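Local coordinates for ribonucleoside-diphosphate reductase (Pseudomonas aeruginosa, PDB 5IM3), which probably reduces ribonucleoside diphosphates to deoxyribonucleotides for DNA synthesis, and binds dATP in an ATP cone and at a further site, at residues Ile590-Asn595 against Asn763-Ala768; Lys625-Ala630 against Glu690-Tyr695; Ala699-Ala704 against Ala751-Arg756. All coordinates share one frame; numbering follows the deposited sequence.

Contact 1: Ile590-Asn595 against Asn763-Ala768; sequences ITLNTN and NSNIMA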
loop_
_atom_site.group_PDB
_atom_site.type_symbol
_atom_site.label_atom_id
_atom_site.label_comp_id
_atom_site.label_asym_id
_atom_site.label_seq_id
_atom_site.Cartn_x
_atom_site.Cartn_y
_atom_site.Cartn_z
ATOM N N ILE A 590 -37.890 -18.119 -2.336
ATOM C CA ILE A 590 -39.336 -18.059 -2.516
ATOM C C ILE A 590 -39.655 -17.048 -3.608
ATOM O O ILE A 590 -39.052 -15.971 -3.665
ATOM C CB ILE A 590 -40.035 -17.686 -1.194
ATOM C CG1 ILE A 590 -39.665 -18.694 -0.100
ATOM C CG2 ILE A 590 -41.539 -17.612 -1.379
ATOM C CD1 ILE A 590 -40.074 -20.130 -0.404
ATOM N N THR A 591 -40.618 -17.397 -4.478
ATOM C CA THR A 591 -41.028 -16.524 -5.585
ATOM C C THR A 591 -42.556 -16.575 -5.669
ATOM O O THR A 591 -43.131 -17.328 -6.457
ATOM C CB THR A 591 -40.375 -16.931 -6.908
ATOM O OG1 THR A 591 -40.683 -18.298 -7.203
ATOM C CG2 THR A 591 -38.865 -16.759 -6.844
ATOM N N LEU A 592 -43.208 -15.755 -4.846
ATOM C CA LEU A 592 -44.660 -15.697 -4.766
ATOM C C LEU A 592 -45.149 -14.280 -5.046
ATOM O O LEU A 592 -44.436 -13.301 -4.806
ATOM C CB LEU A 592 -45.149 -16.149 -3.384
ATOM C CG LEU A 592 -44.790 -17.576 -2.961
ATOM C CD1 LEU A 592 -45.193 -17.811 -1.512
ATOM C CD2 LEU A 592 -45.452 -18.598 -3.872
ATOM N N ASN A 593 -46.379 -14.182 -5.548
ATOM C CA ASN A 593 -46.976 -12.891 -5.865
ATOM C C ASN A 593 -47.331 -12.116 -4.599
ATOM O O ASN A 593 -47.655 -12.691 -3.558
ATOM C CB ASN A 593 -48.241 -13.071 -6.703
ATOM C CG ASN A 593 -47.960 -13.625 -8.082
ATOM O OD1 ASN A 593 -46.822 -13.622 -8.549
ATOM N ND2 ASN A 593 -49.007 -14.098 -8.750
ATOM N N THR A 594 -47.285 -10.789 -4.710
ATOM C CA THR A 594 -47.739 -9.900 -3.649
ATOM C C THR A 594 -48.539 -8.760 -4.257
ATOM O O THR A 594 -48.370 -8.420 -5.431
ATOM C CB THR A 594 -46.567 -9.324 -2.839
ATOM O OG1 THR A 594 -45.569 -8.809 -3.730
ATOM C CG2 THR A 594 -45.952 -10.398 -1.951
ATOM N N ASN A 595 -49.424 -8.177 -3.454
ATOM C CA ASN A 595 -50.120 -6.966 -3.867
ATOM C C ASN A 595 -50.736 -6.305 -2.640
ATOM O O ASN A 595 -50.468 -6.690 -1.497
ATOM C CB ASN A 595 -51.172 -7.264 -4.948
ATOM C CG ASN A 595 -52.287 -8.170 -4.459
ATOM O OD1 ASN A 595 -52.840 -7.980 -3.372
ATOM N ND2 ASN A 595 -52.633 -9.158 -5.275
ATOM N N ASN A 763 -51.945 -26.929 -5.116
ATOM C CA ASN A 763 -51.004 -25.917 -4.656
ATOM C C ASN A 763 -50.403 -25.171 -5.840
ATOM O O ASN A 763 -49.967 -25.793 -6.814
ATOM C CB ASN A 763 -49.894 -26.564 -3.823
ATOM C CG ASN A 763 -50.434 -27.473 -2.738
ATOM O OD1 ASN A 763 -50.484 -28.694 -2.897
ATOM N ND2 ASN A 763 -50.842 -26.879 -1.624
ATOM N N SER A 764 -50.369 -23.839 -5.745
ATOM C CA SER A 764 -49.830 -23.021 -6.830
ATOM C C SER A 764 -48.326 -23.196 -6.973
ATOM O O SER A 764 -47.800 -23.139 -8.091
ATOM C CB SER A 764 -50.163 -21.545 -6.594
ATOM O OG SER A 764 -49.617 -21.091 -5.367
ATOM N N ASN A 765 -47.623 -23.389 -5.863
ATOM C CA ASN A 765 -46.198 -23.670 -5.858
ATOM C C ASN A 765 -45.951 -24.832 -4.906
ATOM O O ASN A 765 -46.639 -24.971 -3.889
ATOM C CB ASN A 765 -45.375 -22.438 -5.435
ATOM C CG ASN A 765 -45.357 -21.344 -6.497
ATOM O OD1 ASN A 765 -44.417 -21.250 -7.288
ATOM N ND2 ASN A 765 -46.394 -20.510 -6.511
ATOM N N ILE A 766 -44.971 -25.673 -5.245
ATOM C CA ILE A 766 -44.722 -26.921 -4.531
ATOM C C ILE A 766 -43.360 -26.917 -3.847
ATOM O O ILE A 766 -43.240 -27.295 -2.678
ATOM C CB ILE A 766 -44.843 -28.141 -5.470
ATOM C CG1 ILE A 766 -46.066 -28.046 -6.387
ATOM C CG2 ILE A 766 -44.915 -29.411 -4.638
ATOM C CD1 ILE A 766 -47.369 -28.255 -5.692
ATOM N N MET A 767 -42.315 -26.518 -4.570
ATOM C CA MET A 767 -40.944 -26.801 -4.172
ATOM C C MET A 767 -40.144 -25.525 -3.956
ATOM O O MET A 767 -40.294 -24.546 -4.692
ATOM C CB MET A 767 -40.255 -27.655 -5.228
ATOM C CG MET A 767 -41.008 -28.925 -5.556
ATOM S SD MET A 767 -40.451 -29.632 -7.104
ATOM C CE MET A 767 -38.831 -30.217 -6.616
ATOM N N ALA A 768 -39.285 -25.562 -2.940
ATOM C CA ALA A 768 -38.328 -24.499 -2.670
ATOM C C ALA A 768 -37.282 -25.059 -1.720
ATOM O O ALA A 768 -37.634 -25.716 -0.737
ATOM C CB ALA A 768 -39.012 -23.272 -2.061
#
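Leu592 meets Asn765, and Ile590 meets Ala768, where two irregular segments of the barrel domain run past one another without a hydrogen bond between them. The contact rests on van der Waals packing, and all of the touching residues are buried. It joins two loops of the domain, the one before strand 600-608 and the one between helices 751-757 and 773-779.

The purely apolar part is a methyl-to-methyl meeting: Ile590 CD1 comes to 3.7 Å from Ala768 CB. The branched isoleucine supplies the length, because its terminal methyl folds over toward the other segment, while the short Ala768 points toward the other segment, so the CA atoms of Ile590 and Ala768 come within 6.5 Å.

The second part sets a hydrocarbon against an amide. Leu592 CD2 stands above the amide plane of Asn765, 3.4 Å from ND2 and 3.8 Å from CG, and the two side chains run alongside each other, pointing opposite ways. Asn765 has CG anti to its carbonyl carbon (chi1 -71°), and the amide is turned so that its flat side receives the methyl. Asn765 ND2 also gives a weak hydrogen bond to Ser764 OG at 3.5 Å, and that hydroxyl is also bonded to His655 O.

Around this contact, residues 590-595 lie along the barrel strands: Ile590 touches Leu375, Leu604 and Cys602, the last joined to Cys373 in a disulfide, while Leu592 rests on Ala600. On the other side, Ile766 and Ala768 make backbone hydrogen bonds to Leu660 of strand 659-663, and Ile766 packs on Ala696 of helix 679-707.

Contact 2: Lys625-Ala630 against Glu690-Tyr695; sequences KTVKTA and EAISYY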
loop_
_atom_site.group_PDB
_atom_site.type_symbol
_atom_site.label_atom_id
_atom_site.label_comp_id
_atom_site.label_asym_id
_atom_site.label_seq_id
_atom_site.Cartn_x
_atom_site.Cartn_y
_atom_site.Cartn_z
ATOM N N LYS A 625 -43.305 -42.137 -1.415
ATOM C CA LYS A 625 -44.143 -42.214 -0.222
ATOM C C LYS A 625 -43.893 -41.036 0.711
ATOM O O LYS A 625 -44.837 -40.462 1.265
ATOM C CB LYS A 625 -43.893 -43.534 0.502
ATOM C CG LYS A 625 -44.366 -44.746 -0.277
ATOM C CD LYS A 625 -43.315 -45.834 -0.285
ATOM C CE LYS A 625 -43.762 -47.032 -1.096
ATOM N NZ LYS A 625 -42.701 -48.073 -1.144
ATOM N N THR A 626 -42.629 -40.660 0.902
ATOM C CA THR A 626 -42.321 -39.554 1.802
ATOM C C THR A 626 -42.778 -38.220 1.219
ATOM O O THR A 626 -43.290 -37.363 1.946
ATOM C CB THR A 626 -40.824 -39.525 2.097
ATOM O OG1 THR A 626 -40.104 -39.414 0.865
ATOM C CG2 THR A 626 -40.398 -40.800 2.826
ATOM N N VAL A 627 -42.609 -38.030 -0.092
ATOM C CA VAL A 627 -43.032 -36.780 -0.718
ATOM C C VAL A 627 -44.549 -36.644 -0.659
ATOM O O VAL A 627 -45.076 -35.562 -0.374
ATOM C CB VAL A 627 -42.513 -36.701 -2.166
ATOM C CG1 VAL A 627 -43.129 -35.508 -2.897
ATOM C CG2 VAL A 627 -41.003 -36.588 -2.174
ATOM N N LYS A 628 -45.274 -37.729 -0.935
ATOM C CA LYS A 628 -46.731 -37.675 -0.882
ATOM C C LYS A 628 -47.214 -37.213 0.486
ATOM O O LYS A 628 -48.117 -36.372 0.583
ATOM C CB LYS A 628 -47.323 -39.042 -1.219
ATOM C CG LYS A 628 -47.362 -39.363 -2.703
ATOM C CD LYS A 628 -48.078 -40.686 -2.954
ATOM C CE LYS A 628 -48.464 -40.852 -4.414
ATOM N NZ LYS A 628 -49.359 -42.029 -4.614
ATOM N N THR A 629 -46.626 -37.753 1.556
ATOM C CA THR A 629 -47.040 -37.359 2.897
ATOM C C THR A 629 -46.533 -35.968 3.251
ATOM O O THR A 629 -47.217 -35.227 3.964
ATOM C CB THR A 629 -46.548 -38.380 3.922
ATOM O OG1 THR A 629 -47.113 -39.661 3.622
ATOM C CG2 THR A 629 -46.955 -37.976 5.335
ATOM N N ALA A 630 -45.343 -35.604 2.770
ATOM C CA ALA A 630 -44.800 -34.276 3.038
ATOM C C ALA A 630 -45.710 -33.192 2.475
ATOM O O ALA A 630 -46.044 -32.224 3.168
ATOM C CB ALA A 630 -43.398 -34.160 2.444
ATOM N N GLU A 690 -35.446 -34.042 -10.334
ATOM C CA GLU A 690 -36.481 -34.460 -11.271
ATOM C C GLU A 690 -37.394 -35.506 -10.645
ATOM O O GLU A 690 -38.608 -35.502 -10.880
ATOM C CB GLU A 690 -35.839 -35.002 -12.548
ATOM C CG GLU A 690 -36.838 -35.379 -13.631
ATOM C CD GLU A 690 -36.185 -36.053 -14.826
ATOM O OE1 GLU A 690 -34.968 -36.331 -14.768
ATOM O OE2 GLU A 690 -36.894 -36.309 -15.824
ATOM N N ALA A 691 -36.829 -36.414 -9.846
ATOM C CA ALA A 691 -37.638 -37.441 -9.199
ATOM C C ALA A 691 -38.539 -36.833 -8.129
ATOM O O ALA A 691 -39.753 -37.066 -8.119
ATOM C CB ALA A 691 -36.735 -38.518 -8.599
ATOM N N ILE A 692 -37.959 -36.051 -7.214
ATOM C CA ILE A 692 -38.761 -35.385 -6.192
ATOM C C ILE A 692 -39.832 -34.519 -6.842
ATOM O O ILE A 692 -40.988 -34.498 -6.404
ATOM C CB ILE A 692 -37.854 -34.561 -5.257
ATOM C CG1 ILE A 692 -36.873 -35.482 -4.529
ATOM C CG2 ILE A 692 -38.689 -33.775 -4.248
ATOM C CD1 ILE A 692 -35.834 -34.758 -3.700
ATOM N N SER A 693 -39.466 -33.800 -7.905
ATOM C CA SER A 693 -40.415 -32.908 -8.566
ATOM C C SER A 693 -41.614 -33.676 -9.101
ATOM O O SER A 693 -42.766 -33.265 -8.914
ATOM C CB SER A 693 -39.720 -32.161 -9.700
ATOM O OG SER A 693 -40.674 -31.567 -10.553
ATOM N N TYR A 694 -41.359 -34.789 -9.791
ATOM C CA TYR A 694 -42.443 -35.613 -10.310
ATOM C C TYR A 694 -43.391 -36.027 -9.190
ATOM O O TYR A 694 -44.611 -35.868 -9.299
ATOM C CB TYR A 694 -41.859 -36.839 -11.012
ATOM C CG TYR A 694 -42.860 -37.659 -11.792
ATOM C CD1 TYR A 694 -43.645 -38.614 -11.163
ATOM C CD2 TYR A 694 -43.008 -37.487 -13.163
ATOM C CE1 TYR A 694 -44.555 -39.370 -11.873
ATOM C CE2 TYR A 694 -43.916 -38.241 -13.883
ATOM C CZ TYR A 694 -44.687 -39.177 -13.232
ATOM O OH TYR A 694 -45.592 -39.930 -13.944
ATOM N N TYR A 695 -42.835 -36.549 -8.094
ATOM C CA TYR A 695 -43.662 -37.016 -6.987
ATOM C C TYR A 695 -44.383 -35.864 -6.300
ATOM O O TYR A 695 -45.563 -35.981 -5.954
ATOM C CB TYR A 695 -42.793 -37.786 -5.993
ATOM C CG TYR A 695 -42.163 -39.014 -6.600
ATOM C CD1 TYR A 695 -42.896 -39.833 -7.450
ATOM C CD2 TYR A 695 -40.839 -39.347 -6.344
ATOM C CE1 TYR A 695 -42.344 -40.947 -8.014
ATOM C CE2 TYR A 695 -40.275 -40.468 -6.911
ATOM C CZ TYR A 695 -41.048 -41.255 -7.747
ATOM O OH TYR A 695 -40.515 -42.363 -8.320
#
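This is a small apolar contact between two helices of the barrel domain, 620-640 and 679-707, in which Val627 reaches across to Tyr695 and Ile692. No hydrogen bond links the two segments.

Val627 carries the whole of one side, using each of its methyls for a different neighbour. With CG1 anti to the backbone N (chi1 171°), Val627 CG1 is directed at the backbone of the other helix, 3.6 Å from Tyr695 C and 3.9 Å from Tyr695 CB. The other methyl, Val627 CG2, touches Ile692 CG2 at 4.2 Å. Branching at CB suits valine to this place: two methyls held close to the main chain pack between helices whose CA atoms come within 6.3 Å, at Val627 and Tyr695.

Tyr695 contributes its CB and main chain rather than its ring. Its first bond points at Val627, but the aromatic part leads away and lies along helix 620-640 beside Thr620 and Glu624.

Beneath the pair runs strand 659-663: Val627 packs on its Leu660 and Ile692 on its Ile662, so both helices lie against the same strand. Neighbouring helices packed in this way form the outer layer of the alpha-beta barrel. Farther round, Thr626 and Thr629 of helix 620-640 meet Leu347 of helix 337-349.

Contact 3: Ala699-Ala704 against Ala751-Arg756; sequences ASCDLA and APLRER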
loop_
_atom_site.group_PDB
_atom_site.type_symbol
_atom_site.label_atom_id
_atom_site.label_comp_id
_atom_site.label_asym_id
_atom_site.label_seq_id
_atom_site.Cartn_x
_atom_site.Cartn_y
_atom_site.Cartn_z
ATOM N N ALA A 699 -48.234 -35.602 -6.115
ATOM C CA ALA A 699 -48.925 -35.533 -4.831
ATOM C C ALA A 699 -49.926 -34.385 -4.804
ATOM O O ALA A 699 -51.024 -34.520 -4.251
ATOM C CB ALA A 699 -47.914 -35.379 -3.695
ATOM N N SER A 700 -49.565 -33.243 -5.391
ATOM C CA SER A 700 -50.488 -32.116 -5.420
ATOM C C SER A 700 -51.744 -32.452 -6.215
ATOM O O SER A 700 -52.833 -31.971 -5.884
ATOM C CB SER A 700 -49.790 -30.884 -6.002
ATOM O OG SER A 700 -50.396 -29.687 -5.547
ATOM N N CYS A 701 -51.615 -33.277 -7.259
ATOM C CA CYS A 701 -52.791 -33.724 -8.000
ATOM C C CYS A 701 -53.694 -34.592 -7.132
ATOM O O CYS A 701 -54.923 -34.541 -7.258
ATOM C CB CYS A 701 -52.367 -34.496 -9.253
ATOM S SG CYS A 701 -51.425 -33.550 -10.469
ATOM N N ASP A 702 -53.104 -35.406 -6.253
ATOM C CA ASP A 702 -53.909 -36.270 -5.394
ATOM C C ASP A 702 -54.713 -35.453 -4.389
ATOM O O ASP A 702 -55.876 -35.768 -4.114
ATOM C CB ASP A 702 -53.013 -37.276 -4.670
ATOM C CG ASP A 702 -52.261 -38.184 -5.625
ATOM O OD1 ASP A 702 -52.642 -38.248 -6.814
ATOM O OD2 ASP A 702 -51.293 -38.838 -5.185
ATOM N N LEU A 703 -54.109 -34.402 -3.828
ATOM C CA LEU A 703 -54.846 -33.527 -2.920
ATOM C C LEU A 703 -55.955 -32.780 -3.652
ATOM O O LEU A 703 -57.030 -32.547 -3.087
ATOM C CB LEU A 703 -53.889 -32.546 -2.244
ATOM C CG LEU A 703 -52.784 -33.180 -1.396
ATOM C CD1 LEU A 703 -51.857 -32.104 -0.852
ATOM C CD2 LEU A 703 -53.365 -34.014 -0.256
ATOM N N ALA A 704 -55.717 -32.404 -4.911
ATOM C CA ALA A 704 -56.760 -31.741 -5.688
ATOM C C ALA A 704 -57.962 -32.654 -5.887
ATOM O O ALA A 704 -59.110 -32.194 -5.878
ATOM C CB ALA A 704 -56.204 -31.294 -7.038
ATOM N N ALA A 751 -45.115 -36.675 -20.046
ATOM C CA ALA A 751 -46.340 -36.463 -20.812
ATOM C C ALA A 751 -47.588 -36.914 -20.065
ATOM O O ALA A 751 -48.578 -36.162 -20.068
ATOM C CB ALA A 751 -46.226 -37.167 -22.170
ATOM N N PRO A 752 -47.623 -38.085 -19.418
ATOM C CA PRO A 752 -48.844 -38.456 -18.684
ATOM C C PRO A 752 -49.139 -37.537 -17.514
ATOM O O PRO A 752 -50.310 -37.226 -17.257
ATOM C CB PRO A 752 -48.553 -39.891 -18.220
ATOM C CG PRO A 752 -47.461 -40.376 -19.113
ATOM C CD PRO A 752 -46.627 -39.169 -19.396
ATOM N N LEU A 753 -48.110 -37.099 -16.785
ATOM C CA LEU A 753 -48.336 -36.186 -15.671
ATOM C C LEU A 753 -48.697 -34.788 -16.160
ATOM O O LEU A 753 -49.485 -34.090 -15.511
ATOM C CB LEU A 753 -47.099 -36.136 -14.775
ATOM C CG LEU A 753 -47.248 -35.341 -13.475
ATOM C CD1 LEU A 753 -48.343 -35.933 -12.595
ATOM C CD2 LEU A 753 -45.925 -35.291 -12.723
ATOM N N ARG A 754 -48.137 -34.362 -17.295
ATOM C CA ARG A 754 -48.521 -33.084 -17.881
ATOM C C ARG A 754 -49.997 -33.050 -18.253
ATOM O O ARG A 754 -50.565 -31.962 -18.393
ATOM C CB ARG A 754 -47.661 -32.793 -19.117
ATOM C CG ARG A 754 -47.944 -31.447 -19.781
ATOM C CD ARG A 754 -47.027 -31.197 -20.971
ATOM N NE ARG A 754 -45.649 -30.933 -20.559
ATOM C CZ ARG A 754 -44.679 -31.842 -20.523
ATOM N NH1 ARG A 754 -44.913 -33.098 -20.879
ATOM N NH2 ARG A 754 -43.461 -31.493 -20.129
ATOM N N GLU A 755 -50.632 -34.214 -18.407
ATOM C CA GLU A 755 -52.057 -34.255 -18.713
ATOM C C GLU A 755 -52.893 -34.134 -17.445
ATOM O O GLU A 755 -53.843 -33.344 -17.392
ATOM C CB GLU A 755 -52.396 -35.546 -19.458
ATOM C CG GLU A 755 -53.804 -35.588 -20.031
ATOM C CD GLU A 755 -54.155 -36.941 -20.616
ATOM O OE1 GLU A 755 -53.632 -37.960 -20.115
ATOM O OE2 GLU A 755 -54.951 -36.988 -21.577
ATOM N N ARG A 756 -52.552 -34.907 -16.408
ATOM C CA ARG A 756 -53.343 -34.884 -15.181
ATOM C C ARG A 756 -53.262 -33.537 -14.480
ATOM O O ARG A 756 -54.212 -33.138 -13.797
ATOM C CB ARG A 756 -52.893 -35.993 -14.229
ATOM C CG ARG A 756 -53.601 -35.948 -12.870
ATOM C CD ARG A 756 -53.825 -37.335 -12.283
ATOM N NE ARG A 756 -52.701 -37.798 -11.471
ATOM C CZ ARG A 756 -52.728 -37.968 -10.151
ATOM N NH1 ARG A 756 -53.825 -37.720 -9.444
ATOM N NH2 ARG A 756 -51.642 -38.402 -9.528
#
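The flat guanidinium of Arg756 has Cys701 CB over one face and the carboxylate of Asp702 at its edge. Cys701 CB sits above the centre of the group, 3.5 Å from Arg756 NH1. At the edge the grip is end-on: Arg756 NH1 and NH2 both donate to one oxygen, Asp702 OD1, each at 2.9 Å. That oxygen lies almost in the guanidinium plane. The planes of carboxylate and guanidinium are 30° apart; NH1 meets OD1 nearly along its C-O bond, while NH2 comes from the syn side, tilted out of the carboxylate plane. Both bonds are somewhat bent, as sharing a single acceptor demands, yet together they restrict rotation of the guanidinium.

Arginine suits the place because its long chain can cross between well-separated helices and still present two N-H donors at one end. The axes of the two segments are 11.1 Å apart, and their directions differ by only 31°. Bends at chi2 and chi3 (chi3 89°) carry the guanidinium across Cys701. The small, weakly polar cysteine can lie against one face of the charged group and beside its aliphatic stem, with Cys701 SG 4.0 Å from Arg756 CG. Cys701 SG also reaches Leu753 CD1 at 4.4 Å, which adds a modest apolar element.

A second carboxylate, Asp705, also forms a salt bridge with Arg756 NH1, which would help to balance the positive charge. The short helix 751-757 thus rests against the long helix 679-707, with Leu753 packing on Tyr694 and Ile697 one turn and more back, while Leu703 of the long helix packs on Val631 of helix 620-640.

From the N terminus, the chain opens contact 1 at 590-595, in the loop before strand 600-608, and then enters helix 620-640, where 625-630 opens contact 2. Helix 679-707 closes contact 2 at 690-695 and, about one turn on, opens contact 3 at 699-704, which helix 751-757 closes. Only then does 763-768 close contact 1. Contacts 2 and 3 therefore follow in series, both nested inside the loop of contact 1. Helix 679-707 joins them all: Met767 SD packs on Ser693 CA at 3.6 Å, Asn763 OD1 probably hydrogen-bonds Ser700 OG, and Lys628 lies beside Ala699. The loops before strand 600-608 and after helix 751-757 are thus tied to helices 620-640, 679-707 and 751-757.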